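Local coordinates for pectate lyase (Paenibacillus sp. 0602, PDB 5GT5), which cleaves polygalacturonate and partly methylated pectin by endo-acting elimination, probably with calcium as cofactor, at residues R349-K363 against P391-G403. The protein carries 1 engineered substitution. Sequence-based numbering, arbitrary orientation.
Sequences RNNQTDPTNATYTGK and PVPAAIKPFSWNG
The amide of N350 lies edge-on to the backbone of A394 and grips it at both ends. OD1 accepts from A394 N at 3.0 Å, in the carbonyl plane, on a lone pair, while ND2 donates to A394 O almost dead straight (179°), the acceptor lying in the amide plane. CG sits between the backbone N and the carbonyl carbon of N350 (chi1 71°), which sets the amide against A394, while N350 N donates to V392 O beside the single beta bridge of R349 and V392. The F399 ring receives K363 C at its edge, 4.0 Å from F399 CD1, and lays its CZ over the centre of one face of the W401 ring.

A cis peptide precedes P393, whose CG packs on P355 CG at 3.6 Å. The methyl of A394 presses on N351 CB and T361 OG1. Extended beyond CG, K397 runs past T361 to donate hydrogen bonds to two backbone carbonyls, its NZ lying 2.9 Å from T361 O and 3.1 Å from A358 O; one water joins K397 N, N350 ND2 and G362 O. In the other direction K363, bent at chi3 (-74°), brings NZ to N402 OD1 (2.7 Å), S400 O and S400 OG. A methionine here would probably leave those three oxygens without their shared donor.

The contact thus fastens the loop between strands 346-349 and 363-367 of the parallel beta-helix to the irregular chain beyond strand 378-380, with F399 and W401 lying against strand 333-337.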
# COMPACT_ATOMS: atom_id res chain seq x y z
N ARG A 349 24.97 -2.97 -15.23
CA ARG A 349 25.72 -3.88 -14.37
C ARG A 349 24.78 -4.82 -13.64
O ARG A 349 23.65 -4.45 -13.29
CB ARG A 349 26.58 -3.11 -13.35
CG ARG A 349 27.69 -2.31 -14.00
CD ARG A 349 28.53 -1.60 -12.96
NE ARG A 349 29.43 -2.54 -12.32
CZ ARG A 349 30.62 -2.88 -12.82
NH1 ARG A 349 31.07 -2.33 -13.94
NH2 ARG A 349 31.37 -3.77 -12.18
N ASN A 350 25.27 -6.03 -13.40
CA ASN A 350 24.45 -7.09 -12.84
C ASN A 350 25.00 -7.76 -11.58
O ASN A 350 24.40 -8.69 -11.10
CB ASN A 350 24.09 -8.14 -13.92
CG ASN A 350 25.28 -9.00 -14.34
OD1 ASN A 350 26.42 -8.75 -13.95
ND2 ASN A 350 25.00 -10.02 -15.14
N ASN A 351 26.14 -7.30 -11.06
CA ASN A 351 26.71 -7.93 -9.87
C ASN A 351 27.86 -7.10 -9.38
O ASN A 351 28.85 -6.94 -10.09
CB ASN A 351 27.19 -9.36 -10.21
CG ASN A 351 27.63 -10.14 -8.97
OD1 ASN A 351 28.31 -9.58 -8.10
ND2 ASN A 351 27.22 -11.39 -8.87
N GLN A 352 27.72 -6.55 -8.18
CA GLN A 352 28.73 -5.69 -7.58
C GLN A 352 29.54 -6.38 -6.49
O GLN A 352 30.64 -5.94 -6.19
CB GLN A 352 28.05 -4.51 -6.91
CG GLN A 352 27.24 -3.62 -7.84
CD GLN A 352 28.11 -2.96 -8.86
OE1 GLN A 352 28.34 -3.52 -9.93
NE2 GLN A 352 28.60 -1.75 -8.54
N THR A 353 29.02 -7.45 -5.90
CA THR A 353 29.61 -7.97 -4.67
C THR A 353 30.57 -9.14 -4.94
O THR A 353 31.61 -9.24 -4.31
CB THR A 353 28.50 -8.36 -3.66
OG1 THR A 353 27.74 -7.19 -3.31
CG2 THR A 353 29.10 -8.95 -2.38
N ASP A 354 30.22 -10.01 -5.87
CA ASP A 354 31.07 -11.15 -6.20
C ASP A 354 30.55 -11.78 -7.47
O ASP A 354 29.62 -12.57 -7.42
CB ASP A 354 31.04 -12.20 -5.08
CG ASP A 354 31.91 -13.42 -5.41
OD1 ASP A 354 32.50 -13.47 -6.52
OD2 ASP A 354 32.00 -14.33 -4.55
N PRO A 355 31.19 -11.44 -8.61
CA PRO A 355 30.69 -11.94 -9.90
C PRO A 355 30.73 -13.45 -10.03
O PRO A 355 30.03 -13.97 -10.89
CB PRO A 355 31.61 -11.27 -10.92
CG PRO A 355 31.97 -9.95 -10.24
CD PRO A 355 32.20 -10.39 -8.79
N THR A 356 31.47 -14.16 -9.17
CA THR A 356 31.49 -15.61 -9.30
C THR A 356 30.36 -16.25 -8.50
O THR A 356 30.18 -17.47 -8.54
CB THR A 356 32.82 -16.19 -8.74
OG1 THR A 356 32.85 -16.07 -7.30
CG2 THR A 356 34.01 -15.46 -9.34
N ASN A 357 29.54 -15.43 -7.84
CA ASN A 357 28.45 -15.95 -7.03
C ASN A 357 27.08 -15.48 -7.53
O ASN A 357 26.72 -14.30 -7.37
CB ASN A 357 28.69 -15.53 -5.57
CG ASN A 357 27.65 -16.09 -4.61
OD1 ASN A 357 26.63 -16.64 -5.01
ND2 ASN A 357 27.92 -15.95 -3.30
N ALA A 358 26.30 -16.38 -8.13
CA ALA A 358 25.05 -15.98 -8.78
C ALA A 358 24.03 -15.36 -7.84
O ALA A 358 23.15 -14.61 -8.27
CB ALA A 358 24.44 -17.15 -9.55
N THR A 359 24.12 -15.71 -6.56
CA THR A 359 23.20 -15.15 -5.57
C THR A 359 23.27 -13.63 -5.57
O THR A 359 22.27 -12.95 -5.27
CB THR A 359 23.52 -15.68 -4.16
OG1 THR A 359 23.52 -17.12 -4.20
CG2 THR A 359 22.51 -15.23 -3.13
N TYR A 360 24.43 -13.09 -5.93
CA TYR A 360 24.63 -11.64 -5.96
C TYR A 360 24.27 -10.99 -7.31
O TYR A 360 24.27 -9.77 -7.43
CB TYR A 360 26.04 -11.28 -5.50
CG TYR A 360 26.24 -11.49 -4.01
CD1 TYR A 360 25.69 -10.59 -3.09
CD2 TYR A 360 26.89 -12.62 -3.53
CE1 TYR A 360 25.85 -10.80 -1.73
CE2 TYR A 360 27.05 -12.83 -2.17
CZ TYR A 360 26.52 -11.92 -1.28
OH TYR A 360 26.67 -12.11 0.08
N THR A 361 23.96 -11.80 -8.31
CA THR A 361 23.60 -11.28 -9.63
C THR A 361 22.14 -10.89 -9.71
O THR A 361 21.26 -11.58 -9.23
CB THR A 361 23.88 -12.35 -10.70
OG1 THR A 361 25.27 -12.69 -10.63
CG2 THR A 361 23.55 -11.83 -12.12
N GLY A 362 21.88 -9.72 -10.30
CA GLY A 362 20.52 -9.32 -10.59
C GLY A 362 20.19 -9.47 -12.06
O GLY A 362 21.10 -9.70 -12.90
N LYS A 363 18.90 -9.39 -12.38
CA LYS A 363 18.41 -9.41 -13.76
C LYS A 363 18.27 -8.00 -14.25
O LYS A 363 17.74 -7.13 -13.56
CB LYS A 363 17.05 -10.10 -13.83
CG LYS A 363 17.06 -11.56 -13.34
CD LYS A 363 15.67 -12.17 -13.19
CE LYS A 363 14.94 -11.64 -11.96
NZ LYS A 363 13.62 -12.29 -11.83
N PRO A 391 24.91 -6.50 -20.20
CA PRO A 391 25.21 -6.50 -18.77
C PRO A 391 26.56 -7.06 -18.45
O PRO A 391 26.96 -8.07 -19.03
CB PRO A 391 24.13 -7.43 -18.17
CG PRO A 391 23.06 -7.58 -19.23
CD PRO A 391 23.78 -7.39 -20.55
N VAL A 392 27.25 -6.43 -17.51
CA VAL A 392 28.53 -6.92 -17.01
C VAL A 392 28.50 -6.87 -15.49
O VAL A 392 27.72 -6.10 -14.92
CB VAL A 392 29.72 -6.07 -17.53
CG1 VAL A 392 29.71 -6.02 -19.03
CG2 VAL A 392 29.67 -4.66 -16.96
N PRO A 393 29.33 -7.67 -14.81
CA PRO A 393 30.36 -8.60 -15.29
C PRO A 393 30.03 -10.07 -15.05
O PRO A 393 30.83 -10.95 -15.42
CB PRO A 393 31.53 -8.23 -14.39
CG PRO A 393 30.87 -8.02 -13.06
CD PRO A 393 29.51 -7.40 -13.36
N ALA A 394 28.89 -10.37 -14.44
CA ALA A 394 28.59 -11.76 -14.07
C ALA A 394 27.82 -12.46 -15.17
O ALA A 394 27.20 -11.82 -16.04
CB ALA A 394 27.81 -11.80 -12.75
N ALA A 395 27.85 -13.79 -15.11
CA ALA A 395 27.02 -14.62 -15.98
C ALA A 395 25.61 -14.07 -15.95
O ALA A 395 25.05 -13.77 -14.88
CB ALA A 395 27.05 -16.05 -15.50
N ILE A 396 25.02 -13.92 -17.13
CA ILE A 396 23.76 -13.17 -17.25
C ILE A 396 22.57 -14.03 -16.85
O ILE A 396 22.43 -15.16 -17.31
CB ILE A 396 23.60 -12.60 -18.68
CG1 ILE A 396 24.72 -11.61 -18.95
CG2 ILE A 396 22.22 -11.98 -18.92
CD1 ILE A 396 24.92 -11.21 -20.42
N LYS A 397 21.71 -13.51 -15.99
CA LYS A 397 20.45 -14.14 -15.68
C LYS A 397 19.38 -13.64 -16.63
O LYS A 397 19.19 -12.44 -16.76
CB LYS A 397 20.00 -13.77 -14.26
CG LYS A 397 20.81 -14.43 -13.13
CD LYS A 397 20.26 -14.05 -11.77
CE LYS A 397 20.84 -14.86 -10.62
NZ LYS A 397 20.29 -14.34 -9.32
N PRO A 398 18.65 -14.54 -17.29
CA PRO A 398 17.60 -14.10 -18.21
C PRO A 398 16.61 -13.15 -17.51
O PRO A 398 16.21 -13.39 -16.37
CB PRO A 398 16.91 -15.41 -18.61
CG PRO A 398 18.00 -16.45 -18.48
CD PRO A 398 18.80 -16.01 -17.27
N PHE A 399 16.24 -12.07 -18.18
CA PHE A 399 15.38 -11.09 -17.56
C PHE A 399 13.96 -11.59 -17.33
O PHE A 399 13.35 -12.21 -18.20
CB PHE A 399 15.35 -9.77 -18.34
CG PHE A 399 14.51 -8.73 -17.66
CD1 PHE A 399 15.06 -7.95 -16.65
CD2 PHE A 399 13.18 -8.58 -18.00
CE1 PHE A 399 14.29 -7.05 -15.98
CE2 PHE A 399 12.40 -7.66 -17.34
CZ PHE A 399 12.96 -6.88 -16.32
N SER A 400 13.43 -11.28 -16.16
CA SER A 400 12.00 -11.40 -15.87
C SER A 400 11.74 -10.54 -14.65
O SER A 400 12.65 -10.33 -13.83
CB SER A 400 11.60 -12.86 -15.61
OG SER A 400 12.15 -13.33 -14.40
N TRP A 401 10.52 -10.02 -14.53
CA TRP A 401 10.13 -9.29 -13.34
C TRP A 401 9.98 -10.23 -12.16
O TRP A 401 9.85 -11.44 -12.32
CB TRP A 401 8.81 -8.58 -13.58
CG TRP A 401 8.91 -7.46 -14.60
CD1 TRP A 401 8.35 -7.41 -15.86
CD2 TRP A 401 9.62 -6.22 -14.44
NE1 TRP A 401 8.67 -6.22 -16.48
CE2 TRP A 401 9.45 -5.47 -15.63
CE3 TRP A 401 10.40 -5.66 -13.41
CZ2 TRP A 401 10.00 -4.20 -15.80
CZ3 TRP A 401 10.95 -4.40 -13.59
CH2 TRP A 401 10.76 -3.70 -14.77
N ASN A 402 9.98 -9.68 -10.96
CA ASN A 402 9.76 -10.45 -9.76
C ASN A 402 8.34 -10.34 -9.25
O ASN A 402 7.92 -9.28 -8.82
CB ASN A 402 10.74 -10.02 -8.67
CG ASN A 402 12.16 -10.39 -9.01
OD1 ASN A 402 12.42 -11.49 -9.54
ND2 ASN A 402 13.10 -9.49 -8.72
N GLY A 403 7.57 -11.43 -9.35
CA GLY A 403 6.27 -11.46 -8.70
C GLY A 403 5.13 -11.20 -9.65
O GLY A 403 3.95 -11.29 -9.30
O HOH W 1 22.07 -10.60 -15.29
O HOH W 2 30.08 -14.92 -13.53
O HOH W 3 25.42 -14.80 -12.39